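Local coordinates for LINE-1 retrotransposable element ORF1 protein (Homo sapiens, PDB 2W7A) that binds single-stranded RNA and DNA as a nucleic acid chaperone essential for LINE-1 retrotransposition, this chain being its central RRM domain, at residues L6-V11 with K93-T98; Q27-E32 with V88-K93; N42-E47 with R68-E73. All blocks are in the same frame, centred on the assembly; numbering follows the deposited sequence. Where two conformers were deposited one is given.

Contact 1: residues L6-V11 with K93-T98; sequences LRLIGV and KPIRLT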
ATOM      1  N   LEU A   6      -1.599  -2.708  -6.824  1.00 12.53           N
ATOM      2  CA  LEU A   6      -0.689  -3.484  -6.023  1.00 12.85           C
ATOM      3  C   LEU A   6      -1.301  -3.873  -4.714  1.00 11.29           C
ATOM      4  O   LEU A   6      -2.346  -3.327  -4.324  1.00 12.98           O
ATOM      5  CB  LEU A   6       0.619  -2.793  -5.828  1.00 18.61           C
ATOM      6  CG  LEU A   6       0.738  -1.520  -5.098  1.00 18.33           C
ATOM      7  CD1 LEU A   6       0.529  -1.638  -3.604  1.00 18.28           C
ATOM      8  CD2 LEU A   6       2.168  -0.912  -5.318  1.00 19.31           C
ATOM      9  N   ARG A   7      -0.671  -4.846  -4.069  1.00 10.22           N
ATOM     10  CA  ARG A   7      -1.045  -5.313  -2.756  1.00 11.85           C
ATOM     11  C   ARG A   7      -0.030  -4.809  -1.730  1.00  9.99           C
ATOM     12  O   ARG A   7       1.173  -4.976  -1.894  1.00 11.13           O
ATOM     13  CB  ARG A   7      -1.084  -6.857  -2.694  1.00 14.24           C
ATOM     14  CG  ARG A   7      -2.257  -7.460  -3.414  1.00 22.31           C
ATOM     15  CD  ARG A   7      -2.195  -9.007  -3.517  1.00 27.22           C
ATOM     16  NE  ARG A   7      -3.360  -9.479  -4.270  1.00 38.38           N
ATOM     17  CZ  ARG A   7      -4.546  -9.804  -3.752  1.00 34.91           C
ATOM     18  NH1 ARG A   7      -4.766  -9.809  -2.448  1.00 26.62           N
ATOM     19  NH2 ARG A   7      -5.526 -10.196  -4.554  1.00 44.31           N
ATOM     20  N   LEU A   8      -0.548  -4.261  -0.654  1.00  9.20           N
ATOM     21  CA  LEU A   8       0.205  -3.828   0.512  1.00  9.99           C
ATOM     22  C   LEU A   8      -0.082  -4.847   1.603  1.00  9.21           C
ATOM     23  O   LEU A   8      -1.240  -5.022   2.031  1.00 10.01           O
ATOM     24  CB  LEU A   8      -0.241  -2.425   0.880  1.00 12.80           C
ATOM     25  CG  LEU A   8       0.113  -1.832   2.193  1.00 15.15           C
ATOM     26  CD1 LEU A   8       1.624  -1.855   2.436  1.00 13.56           C
ATOM     27  CD2 LEU A   8      -0.477  -0.376   2.188  1.00 13.10           C
ATOM     28  N   ILE A   9       0.965  -5.525   2.034  1.00  9.58           N
ATOM     29  CA  ILE A   9       0.866  -6.707   2.909  1.00  9.89           C
ATOM     30  C   ILE A   9       1.478  -6.415   4.268  1.00 11.53           C
ATOM     31  O   ILE A   9       2.547  -5.783   4.335  1.00 11.66           O
ATOM     32  CB  ILE A   9       1.601  -7.900   2.253  1.00 12.82           C
ATOM     33  CG1 ILE A   9       0.951  -8.232   0.913  1.00 13.86           C
ATOM     34  CG2 ILE A   9       1.691  -9.068   3.199  1.00 15.04           C
ATOM     35  CD1 ILE A   9       1.645  -9.343   0.137  1.00 21.47           C
ATOM     36  N   GLY A  10       0.815  -6.845   5.345  1.00 10.10           N
ATOM     37  CA  GLY A  10       1.353  -6.682   6.694  1.00 11.95           C
ATOM     38  C   GLY A  10       0.980  -5.467   7.513  1.00 10.45           C
ATOM     39  O   GLY A  10       1.536  -5.283   8.572  1.00 12.41           O
ATOM     40  N   VAL A  11       0.020  -4.656   7.048  1.00 10.69           N
ATOM     41  CA  VAL A  11      -0.409  -3.493   7.782  1.00 11.58           C
ATOM     42  C   VAL A  11      -1.419  -3.963   8.826  1.00 10.52           C
ATOM     43  O   VAL A  11      -2.413  -4.571   8.485  1.00 10.45           O
ATOM     44  CB  VAL A  11      -1.036  -2.443   6.866  1.00 11.14           C
ATOM     45  CG1 VAL A  11      -1.529  -1.242   7.669  1.00 13.48           C
ATOM     46  CG2 VAL A  11      -0.045  -2.042   5.747  1.00 14.95           C
ATOM     47  N   LYS A  93       8.119  -0.571  11.070  1.00 13.10           N
ATOM     48  CA  LYS A  93       7.794  -2.011  10.980  1.00 14.98           C
ATOM     49  C   LYS A  93       7.731  -2.436   9.521  1.00 11.33           C
ATOM     50  O   LYS A  93       7.236  -1.681   8.688  1.00 10.91           O
ATOM     51  CB  LYS A  93       6.450  -2.306  11.609  1.00 15.39           C
ATOM     52  CG  LYS A  93       6.320  -1.947  13.039  1.00 19.06           C
ATOM     53  CD  LYS A  93       7.074  -2.852  13.946  1.00 34.04           C
ATOM     54  CE  LYS A  93       6.629  -2.664  15.407  1.00 40.76           C
ATOM     55  NZ  LYS A  93       6.958  -1.307  15.891  1.00 42.83           N
ATOM     56  N   PRO A  94       8.249  -3.628   9.196  1.00 10.18           N
ATOM     57  CA  PRO A  94       8.281  -4.061   7.793  1.00  8.77           C
ATOM     58  C   PRO A  94       6.901  -4.290   7.185  1.00 10.30           C
ATOM     59  O   PRO A  94       6.019  -4.906   7.809  1.00 13.17           O
ATOM     60  CB  PRO A  94       9.165  -5.338   7.819  1.00 11.92           C
ATOM     61  CG  PRO A  94       9.068  -5.838   9.235  1.00 16.64           C
ATOM     62  CD  PRO A  94       8.915  -4.590  10.092  1.00 10.93           C
ATOM     63  N   ILE A  95       6.726  -3.801   5.955  1.00 10.32           N
ATOM     64  CA  ILE A  95       5.582  -4.094   5.143  1.00  8.57           C
ATOM     65  C   ILE A  95       6.057  -4.622   3.797  1.00  8.95           C
ATOM     66  O   ILE A  95       7.246  -4.478   3.486  1.00 10.17           O
ATOM     67  CB  ILE A  95       4.621  -2.872   4.958  1.00 11.74           C
ATOM     68  CG1 ILE A  95       5.393  -1.674   4.431  1.00 14.97           C
ATOM     69  CG2 ILE A  95       3.975  -2.558   6.346  1.00 12.11           C
ATOM     70  CD1 ILE A  95       4.528  -0.594   3.886  1.00 21.51           C
ATOM     71  N   ARG A  96       5.158  -5.193   2.985  1.00 10.60           N
ATOM     72  CA  ARG A  96       5.517  -5.619   1.653  1.00  9.35           C
ATOM     73  C   ARG A  96       4.588  -5.055   0.604  1.00 10.91           C
ATOM     74  O   ARG A  96       3.391  -4.917   0.850  1.00 12.43           O
ATOM     75  CB  ARG A  96       5.573  -7.143   1.576  1.00 14.62           C
ATOM     76  CG  ARG A  96       6.824  -7.725   2.263  1.00 22.90           C
ATOM     77  CD  ARG A  96       6.995  -9.193   1.942  1.00 34.61           C
ATOM     78  NE  ARG A  96       7.229  -9.426   0.524  1.00 44.64           N
ATOM     79  CZ  ARG A  96       6.494 -10.209  -0.258  1.00 47.66           C
ATOM     80  NH1 ARG A  96       5.436 -10.864   0.213  1.00 50.62           N
ATOM     81  NH2 ARG A  96       6.827 -10.328  -1.540  1.00 54.55           N
ATOM     82  N   LEU A  97       5.156  -4.668  -0.540  1.00 11.89           N
ATOM     83  CA  LEU A  97       4.408  -4.260  -1.725  1.00 11.19           C
ATOM     84  C   LEU A  97       4.627  -5.297  -2.817  1.00 13.85           C
ATOM     85  O   LEU A  97       5.760  -5.586  -3.175  1.00 17.83           O
ATOM     86  CB  LEU A  97       4.884  -2.871  -2.167  1.00 14.10           C
ATOM     87  CG  LEU A  97       4.740  -1.710  -1.170  1.00 16.47           C
ATOM     88  CD1 LEU A  97       5.418  -0.436  -1.707  1.00 19.41           C
ATOM     89  CD2 LEU A  97       3.268  -1.381  -0.844  1.00 18.11           C
ATOM     90  N   THR A  98       3.566  -5.867  -3.343  1.00 12.53           N
ATOM     91  CA  THR A  98       3.671  -6.905  -4.355  0.60 13.69           C
ATOM     92  C   THR A  98       2.624  -6.721  -5.418  1.00 15.29           C
ATOM     93  O   THR A  98       1.697  -5.916  -5.256  1.00 13.99           O
ATOM     94  CB  THR A  98       3.479  -8.315  -3.757  0.60 19.31           C
ATOM     95  OG1 THR A  98       2.111  -8.507  -3.423  0.60 17.94           O
ATOM     96  CG2 THR A  98       4.315  -8.488  -2.546  0.60 20.56           C
TER
HETATM   97  O   HOH W   1       4.147  -5.153   9.521  1.00 22.47           O
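L8 and L97 sit opposite each other as a non-hydrogen-bonded antiparallel pair. Their side chains lie alongside one another and point the same way. CD1 of L8 meets CD2 of L97 at 3.7 Å. With chi1 at 166°, CG of L8 stands opposite the backbone N; CD1 is carried toward strand 93-99 and also presses on CD1 of I95 at 3.5 Å, tighter than a usual carbon contact. The same CD2 of L97 also meets CD1 of L6, at 3.9 Å; these two side chains cross obliquely. Helices 19-33 and 72-85 cover this leucine-rich face.

Strands 5-9 and 93-99 are the first and last of the RRM fold and run side by side within its antiparallel sheet. Two hydrogen-bonded pairs hold them here, R7 with T98 and I9 with R96. The bond from I9 N to R96 O is 2.8 Å.

The opposite face carries R7, I9, R96 and T98. In one of two T98 conformers, I9 crosses T98 at about a right angle, and CG2 of T98 lies over one face of the R96 guanidinium, toward its rim. The extended chain of R7 leads away to a salt bridge with D100 and a hydrogen bond to H64. Beyond the paired residues, a water donates to G10 O at 2.8 Å and also reaches P94 O, at a doubtfully short distance.

Contact 2: residues Q27-E32 with V88-K93; sequences QDIIQE and VTLKGK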
ATOM      1  N   GLN A  27       0.364   7.622   2.088  1.00 11.42           N
ATOM      2  CA  GLN A  27       1.277   8.758   2.037  0.60 11.53           C
ATOM      3  C   GLN A  27       2.428   8.573   3.030  1.00 11.48           C
ATOM      4  O   GLN A  27       3.565   8.905   2.707  1.00 11.25           O
ATOM      5  CB  GLN A  27       0.532  10.065   2.229  0.60 13.54           C
ATOM      6  CG  GLN A  27       1.434  11.311   2.191  0.60 12.90           C
ATOM      7  CD  GLN A  27       2.017  11.610   0.823  0.60 17.84           C
ATOM      8  OE1 GLN A  27       1.562  11.065  -0.197  0.60 19.73           O
ATOM      9  NE2 GLN A  27       3.058  12.471   0.793  0.60 13.75           N
ATOM     10  N   ASP A  28       2.153   7.995   4.184  1.00 11.70           N
ATOM     11  CA  ASP A  28       3.198   7.709   5.196  1.00 11.72           C
ATOM     12  C   ASP A  28       4.217   6.717   4.607  1.00  9.66           C
ATOM     13  O   ASP A  28       5.417   6.894   4.781  1.00 11.43           O
ATOM     14  CB  ASP A  28       2.607   7.213   6.519  1.00 13.70           C
ATOM     15  CG  ASP A  28       1.905   8.306   7.306  1.00 22.77           C
ATOM     16  OD1 ASP A  28       2.061   9.504   6.995  1.00 26.73           O
ATOM     17  OD2 ASP A  28       1.175   7.921   8.250  1.00 28.19           O
ATOM     18  N   ILE A  29       3.740   5.749   3.832  1.00  9.75           N
ATOM     19  CA  ILE A  29       4.632   4.759   3.252  1.00  8.85           C
ATOM     20  C   ILE A  29       5.543   5.411   2.211  1.00  8.07           C
ATOM     21  O   ILE A  29       6.761   5.182   2.179  1.00  8.90           O
ATOM     22  CB  ILE A  29       3.867   3.546   2.634  1.00 10.80           C
ATOM     23  CG1 ILE A  29       3.265   2.745   3.800  1.00 11.93           C
ATOM     24  CG2 ILE A  29       4.777   2.687   1.787  1.00 13.14           C
ATOM     25  CD1 ILE A  29       2.174   1.720   3.319  1.00 14.24           C
ATOM     26  N   ILE A  30       4.971   6.273   1.411  1.00  8.05           N
ATOM     27  CA  ILE A  30       5.754   6.941   0.391  1.00  6.95           C
ATOM     28  C   ILE A  30       6.818   7.852   1.044  1.00  6.77           C
ATOM     29  O   ILE A  30       7.999   7.869   0.673  1.00  7.63           O
ATOM     30  CB  ILE A  30       4.838   7.740  -0.551  1.00  9.81           C
ATOM     31  CG1 ILE A  30       3.943   6.803  -1.348  1.00 12.28           C
ATOM     32  CG2 ILE A  30       5.663   8.640  -1.455  1.00 12.38           C
ATOM     33  CD1 ILE A  30       2.827   7.494  -2.089  1.00 18.20           C
ATOM     34  N   GLN A  31       6.408   8.620   2.036  1.00  9.03           N
ATOM     35  CA  GLN A  31       7.330   9.536   2.703  1.00  8.98           C
ATOM     36  C   GLN A  31       8.409   8.827   3.504  1.00  7.89           C
ATOM     37  O   GLN A  31       9.537   9.337   3.590  1.00 10.35           O
ATOM     38  CB  GLN A  31       6.544  10.499   3.581  1.00 10.01           C
ATOM     39  CG  GLN A  31       5.641  11.419   2.770  1.00 11.01           C
ATOM     40  CD  GLN A  31       4.854  12.456   3.617  1.00 12.83           C
ATOM     41  OE1 GLN A  31       4.198  13.325   3.000  1.00 21.53           O
ATOM     42  NE2 GLN A  31       4.913  12.399   4.908  1.00 17.22           N
ATOM     43  N   GLU A  32       8.086   7.655   4.053  1.00  8.67           N
ATOM     44  CA  GLU A  32       9.054   6.901   4.851  1.00  9.11           C
ATOM     45  C   GLU A  32      10.101   6.187   4.015  1.00 11.16           C
ATOM     46  O   GLU A  32      11.207   5.936   4.531  1.00 13.29           O
ATOM     47  CB  GLU A  32       8.323   5.939   5.792  1.00  9.71           C
ATOM     48  CG  GLU A  32       9.165   5.223   6.825  1.00 14.78           C
ATOM     49  CD  GLU A  32       8.341   4.532   7.936  1.00 16.39           C
ATOM     50  OE1 GLU A  32       7.124   4.907   8.150  1.00 16.05           O
ATOM     51  OE2 GLU A  32       8.932   3.624   8.609  1.00 14.74           O
ATOM     52  N   VAL A  88      11.036  -2.360   3.445  1.00  8.70           N
ATOM     53  CA  VAL A  88      10.139  -1.213   3.329  1.00  8.62           C
ATOM     54  C   VAL A  88       9.345  -1.141   4.608  1.00  8.86           C
ATOM     55  O   VAL A  88       8.909  -2.185   5.084  1.00  9.96           O
ATOM     56  CB  VAL A  88       9.183  -1.420   2.141  1.00  9.50           C
ATOM     57  CG1 VAL A  88       8.199  -0.246   2.009  1.00 11.71           C
ATOM     58  CG2 VAL A  88       9.979  -1.583   0.776  1.00 11.86           C
ATOM     59  N   THR A  89       9.249   0.040   5.211  1.00  9.92           N
ATOM     60  CA  THR A  89       8.668   0.146   6.550  1.00  8.02           C
ATOM     61  C   THR A  89       7.512   1.119   6.667  1.00 11.34           C
ATOM     62  O   THR A  89       7.373   2.056   5.884  1.00 10.42           O
ATOM     63  CB  THR A  89       9.719   0.440   7.607  1.00 14.23           C
ATOM     64  OG1 THR A  89      10.312   1.676   7.292  1.00 17.36           O
ATOM     65  CG2 THR A  89      10.828  -0.606   7.674  1.00 12.53           C
ATOM     66  N   LEU A  90       6.673   0.882   7.668  1.00 10.33           N
ATOM     67  CA  LEU A  90       5.574   1.749   8.020  1.00 12.16           C
ATOM     68  C   LEU A  90       5.709   1.887   9.521  1.00 12.27           C
ATOM     69  O   LEU A  90       5.610   0.884  10.237  1.00 14.22           O
ATOM     70  CB  LEU A  90       4.234   1.162   7.628  1.00 13.27           C
ATOM     71  CG  LEU A  90       3.048   1.969   8.199  1.00 13.01           C
ATOM     72  CD1 LEU A  90       2.971   3.418   7.703  1.00 17.71           C
ATOM     73  CD2 LEU A  90       1.733   1.177   7.916  1.00 17.97           C
ATOM     74  N   LYS A  91       5.981   3.105   9.997  1.00 12.63           N
ATOM     75  CA  LYS A  91       6.344   3.366  11.403  1.00 17.55           C
ATOM     76  C   LYS A  91       7.426   2.403  11.925  1.00 18.06           C
ATOM     77  O   LYS A  91       7.373   1.898  13.063  1.00 19.84           O
ATOM     78  CB  LYS A  91       5.115   3.353  12.317  1.00 24.16           C
ATOM     79  CG  LYS A  91       3.908   4.169  11.821  1.00 27.26           C
ATOM     80  CD  LYS A  91       4.234   5.604  11.492  1.00 34.37           C
ATOM     81  CE  LYS A  91       3.146   6.253  10.613  1.00 38.16           C
ATOM     82  NZ  LYS A  91       3.496   7.635  10.170  1.00 41.43           N
ATOM     83  N   GLY A  92       8.419   2.170  11.072  1.00 14.85           N
ATOM     84  CA  GLY A  92       9.581   1.364  11.413  1.00 16.80           C
ATOM     85  C   GLY A  92       9.337  -0.142  11.399  1.00 19.01           C
ATOM     86  O   GLY A  92      10.264  -0.907  11.679  1.00 20.53           O
ATOM     87  N   LYS A  93       8.119  -0.571  11.070  1.00 13.10           N
ATOM     88  CA  LYS A  93       7.794  -2.011  10.980  1.00 14.98           C
ATOM     89  C   LYS A  93       7.731  -2.436   9.521  1.00 11.33           C
ATOM     90  O   LYS A  93       7.236  -1.681   8.688  1.00 10.91           O
ATOM     91  CB  LYS A  93       6.450  -2.306  11.609  1.00 15.39           C
ATOM     92  CG  LYS A  93       6.320  -1.947  13.039  1.00 19.06           C
ATOM     93  CD  LYS A  93       7.074  -2.852  13.946  1.00 34.04           C
ATOM     94  CE  LYS A  93       6.629  -2.664  15.407  1.00 40.76           C
ATOM     95  NZ  LYS A  93       6.958  -1.307  15.891  1.00 42.83           N
TER
HETATM   96  O   HOH W   2       5.495   6.995   8.620  1.00 31.01           O
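E32 of helix 19-33 reaches across to the turn after strand 88-90 and grips it with both carboxylate oxygens. The turn, L90 to K93, is a type I' beta turn. It makes the beta hairpin that joins strand 88-90 to strand 93-99 at one border of the RRM sheet. Helix 19-33 packs against the sheet next to this hairpin.

The close part is the E32 carboxylate. CG of E32 lies opposite the backbone N (chi1 -172°) and the chain is extended beyond it, which carries the acid group out to the turn. OE1 takes K91 N at 2.8 Å, and OE2 takes G92 N at 2.9 Å; the first is the more bent, 139° at the hydrogen. Both bonds use syn lone pairs, so the carboxylate spans two successive backbone N-H groups. T89 OG1 also donates to OE2, from above the carboxylate plane, at 2.7 Å. OE2 thus has two donors. Together the three bonds probably fix the rotation of the group and help stabilise its negative charge. G92 has a positive phi, 77°, which suits a residue without a side chain.

Apolar contact is modest. I29 and L90 cross at about a right angle, with CG1 of I29 4.0 Å from CD1 of L90. I29 also packs on I95 of the adjoining strand.

The solvent side is looser. K91 is exposed, and its chain bends at chi2 to bring NZ back toward the helix. There NZ forms a salt bridge with D28 OD2 at 3.0 Å; its hydrogen bond is weak. A water completes this side: it accepts from K91 NZ at 2.6 Å and donates to E32 OE1 at 2.7 Å.

Contact 3: residues N42-E47 with R68-E73; sequences NVQIQE and RFTKVE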
ATOM      1  N   ASN A  42       3.463  13.119  -7.336  1.00 17.25           N
ATOM      2  CA  ASN A  42       2.619  12.778  -8.475  1.00 20.77           C
ATOM      3  C   ASN A  42       2.214  11.312  -8.459  1.00 19.00           C
ATOM      4  O   ASN A  42       2.050  10.706  -9.501  1.00 25.27           O
ATOM      5  CB  ASN A  42       3.292  13.111  -9.806  1.00 25.07           C
ATOM      6  CG  ASN A  42       2.304  13.097 -10.980  1.00 35.10           C
ATOM      7  OD1 ASN A  42       1.140  13.560 -10.875  1.00 38.94           O
ATOM      8  ND2 ASN A  42       2.765  12.562 -12.107  1.00 35.93           N
ATOM      9  N   VAL A  43       2.083  10.750  -7.272  0.60 19.10           N
ATOM     10  CA  VAL A  43       1.520   9.428  -7.147  0.60 21.80           C
ATOM     11  C   VAL A  43       0.015   9.726  -7.004  0.60 23.22           C
ATOM     12  O   VAL A  43      -0.425  10.416  -6.085  0.60 32.45           O
ATOM     13  CB  VAL A  43       2.058   8.673  -5.904  1.00 17.93           C
ATOM     14  CG1 VAL A  43       1.664   7.220  -5.917  1.00 26.58           C
ATOM     15  CG2 VAL A  43       3.609   8.820  -5.657  1.00 23.25           C
ATOM     16  N   GLN A  44      -0.766   9.245  -7.959  0.60 19.50           N
ATOM     17  CA  GLN A  44      -2.166   9.559  -8.062  0.60 18.21           C
ATOM     18  C   GLN A  44      -2.860   8.274  -7.685  0.60 15.40           C
ATOM     19  O   GLN A  44      -3.333   7.550  -8.514  0.60 16.24           O
ATOM     20  CB  GLN A  44      -2.475   9.998  -9.517  0.60 24.09           C
ATOM     21  CG  GLN A  44      -1.374  10.934 -10.131  0.60 22.09           C
ATOM     22  CD  GLN A  44      -1.568  11.239 -11.619  0.60 19.91           C
ATOM     23  OE1 GLN A  44      -2.522  11.916 -11.989  0.60 26.99           O
ATOM     24  NE2 GLN A  44      -0.651  10.764 -12.466  0.60 20.33           N
ATOM     25  N   ILE A  45      -2.844   7.960  -6.402  1.00 27.28           N
ATOM     26  CA  ILE A  45      -3.485   6.746  -5.939  1.00 26.71           C
ATOM     27  C   ILE A  45      -4.963   7.087  -6.060  1.00 31.70           C
ATOM     28  O   ILE A  45      -5.411   8.170  -5.637  1.00 30.21           O
ATOM     29  CB  ILE A  45      -2.949   6.375  -4.558  1.00 27.48           C
ATOM     30  CG1 ILE A  45      -1.559   5.742  -4.746  1.00 28.21           C
ATOM     31  CG2 ILE A  45      -3.899   5.388  -3.831  1.00 29.47           C
ATOM     32  CD1 ILE A  45      -0.669   5.708  -3.504  1.00 29.10           C
ATOM     33  N   GLN A  46      -5.685   6.248  -6.797  1.00 22.69           N
ATOM     34  CA  GLN A  46      -7.145   6.356  -6.960  1.00 29.13           C
ATOM     35  C   GLN A  46      -8.071   5.721  -5.910  1.00 29.31           C
ATOM     36  O   GLN A  46      -9.084   6.291  -5.536  1.00 31.36           O
ATOM     37  CB  GLN A  46      -7.545   5.648  -8.218  1.00 28.77           C
ATOM     38  CG  GLN A  46      -7.133   6.383  -9.463  1.00 28.15           C
ATOM     39  CD  GLN A  46      -7.666   5.731 -10.708  1.00 31.52           C
ATOM     40  OE1 GLN A  46      -8.026   4.553 -10.700  1.00 38.36           O
ATOM     41  NE2 GLN A  46      -7.726   6.495 -11.792  1.00 36.69           N
ATOM     42  N   GLU A  47      -7.830   4.468  -5.567  1.00 23.10           N
ATOM     43  CA  GLU A  47      -8.639   3.813  -4.546  1.00 22.08           C
ATOM     44  C   GLU A  47      -7.733   2.987  -3.672  1.00 16.47           C
ATOM     45  O   GLU A  47      -6.768   2.460  -4.159  1.00 16.78           O
ATOM     46  CB  GLU A  47      -9.663   2.882  -5.180  1.00 28.89           C
ATOM     47  CG  GLU A  47     -10.811   2.539  -4.240  1.00 38.47           C
ATOM     48  CD  GLU A  47     -11.937   1.867  -4.953  1.00 53.81           C
ATOM     49  OE1 GLU A  47     -11.697   1.323  -6.056  1.00 62.43           O
ATOM     50  OE2 GLU A  47     -13.058   1.887  -4.407  1.00 60.62           O
ATOM     51  N   ARG A  68      -4.983   0.991  -5.998  1.00 12.18           N
ATOM     52  CA  ARG A  68      -5.139   1.098  -7.468  0.60 11.76           C
ATOM     53  C   ARG A  68      -4.589   2.465  -7.880  1.00 13.76           C
ATOM     54  O   ARG A  68      -5.004   3.488  -7.394  1.00 18.13           O
ATOM     55  CB  ARG A  68      -6.601   0.968  -7.875  0.60 19.05           C
ATOM     56  CG  ARG A  68      -6.814   1.021  -9.396  0.60 19.72           C
ATOM     57  CD  ARG A  68      -8.242   0.621  -9.765  0.60 20.70           C
ATOM     58  NE  ARG A  68      -8.441   0.514 -11.200  0.60 28.31           N
ATOM     59  CZ  ARG A  68      -9.634   0.454 -11.794  0.60 37.83           C
ATOM     60  NH1 ARG A  68     -10.753   0.482 -11.073  0.60 42.58           N
ATOM     61  NH2 ARG A  68      -9.705   0.366 -13.118  0.60 41.76           N
ATOM     62  N   PHE A  69      -3.586   2.433  -8.751  1.00 12.82           N
ATOM     63  CA  PHE A  69      -2.922   3.613  -9.233  1.00 11.62           C
ATOM     64  C   PHE A  69      -3.597   4.095 -10.503  1.00 12.51           C
ATOM     65  O   PHE A  69      -4.141   3.286 -11.264  1.00 14.85           O
ATOM     66  CB  PHE A  69      -1.460   3.299  -9.527  1.00 12.40           C
ATOM     67  CG  PHE A  69      -0.626   3.138  -8.314  1.00 10.17           C
ATOM     68  CD1 PHE A  69      -0.649   1.984  -7.583  1.00 12.68           C
ATOM     69  CD2 PHE A  69       0.212   4.135  -7.905  1.00 14.83           C
ATOM     70  CE1 PHE A  69       0.138   1.832  -6.460  1.00 13.40           C
ATOM     71  CE2 PHE A  69       1.003   3.979  -6.777  1.00 17.27           C
ATOM     72  CZ  PHE A  69       0.921   2.834  -6.053  1.00 17.53           C
ATOM     73  N   THR A  70      -3.576   5.404 -10.713  1.00 12.49           N
ATOM     74  CA  THR A  70      -4.089   5.973 -11.967  1.00 12.58           C
ATOM     75  C   THR A  70      -3.226   5.516 -13.145  1.00 14.69           C
ATOM     76  O   THR A  70      -3.752   5.235 -14.245  1.00 16.41           O
ATOM     77  CB  THR A  70      -4.115   7.507 -11.864  1.00 16.02           C
ATOM     78  OG1 THR A  70      -4.932   7.881 -10.726  1.00 19.40           O
ATOM     79  CG2 THR A  70      -4.617   8.162 -13.138  1.00 21.89           C
ATOM     80  N   LYS A  71      -1.914   5.450 -12.908  1.00 11.25           N
ATOM     81  CA  LYS A  71      -0.946   5.093 -13.968  1.00 12.54           C
ATOM     82  C   LYS A  71      -0.276   3.769 -13.676  1.00  8.89           C
ATOM     83  O   LYS A  71       0.302   3.602 -12.601  1.00 10.64           O
ATOM     84  CB  LYS A  71       0.120   6.185 -14.126  1.00 13.72           C
ATOM     85  CG  LYS A  71      -0.473   7.502 -14.712  1.00 20.47           C
ATOM     86  CD  LYS A  71       0.595   8.527 -15.016  1.00 31.80           C
ATOM     87  CE  LYS A  71       1.498   8.096 -16.170  1.00 49.82           C
ATOM     88  NZ  LYS A  71       0.738   7.892 -17.433  1.00 59.95           N
ATOM     89  N   VAL A  72      -0.365   2.842 -14.630  1.00 10.19           N
ATOM     90  CA  VAL A  72       0.319   1.562 -14.491  1.00  9.76           C
ATOM     91  C   VAL A  72       1.816   1.763 -14.356  1.00  9.69           C
ATOM     92  O   VAL A  72       2.487   1.067 -13.586  1.00 11.04           O
ATOM     93  CB  VAL A  72      -0.028   0.629 -15.693  1.00 11.19           C
ATOM     94  CG1 VAL A  72       0.740  -0.676 -15.654  1.00 11.74           C
ATOM     95  CG2 VAL A  72      -1.530   0.382 -15.705  1.00 12.03           C
ATOM     96  N   GLU A  73       2.360   2.719 -15.082  1.00  9.91           N
ATOM     97  CA  GLU A  73       3.787   2.985 -14.946  1.00  8.82           C
ATOM     98  C   GLU A  73       4.185   3.334 -13.517  1.00 10.41           C
ATOM     99  O   GLU A  73       5.296   2.947 -13.065  1.00 12.22           O
ATOM    100  CB  GLU A  73       4.188   4.113 -15.905  1.00 14.35           C
ATOM    101  CG  GLU A  73       5.733   4.305 -16.024  1.00 18.14           C
ATOM    102  CD  GLU A  73       6.128   5.373 -16.998  1.00 23.60           C
ATOM    103  OE1 GLU A  73       5.292   5.757 -17.851  1.00 27.64           O
ATOM    104  OE2 GLU A  73       7.296   5.823 -16.918  1.00 24.75           O
TER
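T70 grips the carbonyl of Q44 twice. Its backbone N donates to Q44 O at 3.1 Å, and its hydroxyl OG1 donates to the same oxygen at 2.7 Å, tilted 31° from the carbonyl plane. Two donors therefore satisfy Q44 O. Farther along, Q46 N donates a hydrogen bond to R68 O at 2.9 Å. R68 N donates almost straight to E47 O at 3.0 Å. In one of two R68 conformers, OE1 of Q46 lies loosely over one face of the guanidinium, the two planes steeply inclined.

The apolar side centres on F69. I45 runs alongside it, and CG1 makes a CH-pi contact over one ring face, 4.1 Å from the centroid. In one of its two conformers V43 brings CG1 to the ring edge, 3.4 Å from CE2 of F69. Helix 72-85 also packs on the ring. With an alanine in place of F69, I45 would probably lose the ring face it lies over and V43 its edge contact, opening a gap beside helix 72-85.

Two residues of strand 45-51, Q46 and E47, stand against the single residue R68, so the register slips by one. This is a classic beta bulge, here between edge strand 45-51 and strand 64-69 of the RRM sheet.

In the fold
All three contacts lie in one RRM domain and reach the same antiparallel sheet, ordered 45-51, 64-69, 5-9, 93-99, 88-90. Contact 1 joins the first and last strands in the middle. Contact 3 is at one border and contact 2 near the other. The centres of contacts 2 and 3 are about 18 Å apart, and contact 1 lies about 10 Å from contact 2 and 17 Å from contact 3. Along the chain contact 1 encloses contact 2, which encloses contact 3. Apolar side chains connect them: I95 and L8 pack on I29, L6 on F69, and I30 on V43. The sheet and helices 19-33 and 72-85 thus form one compact domain within the longer RNA-binding protein.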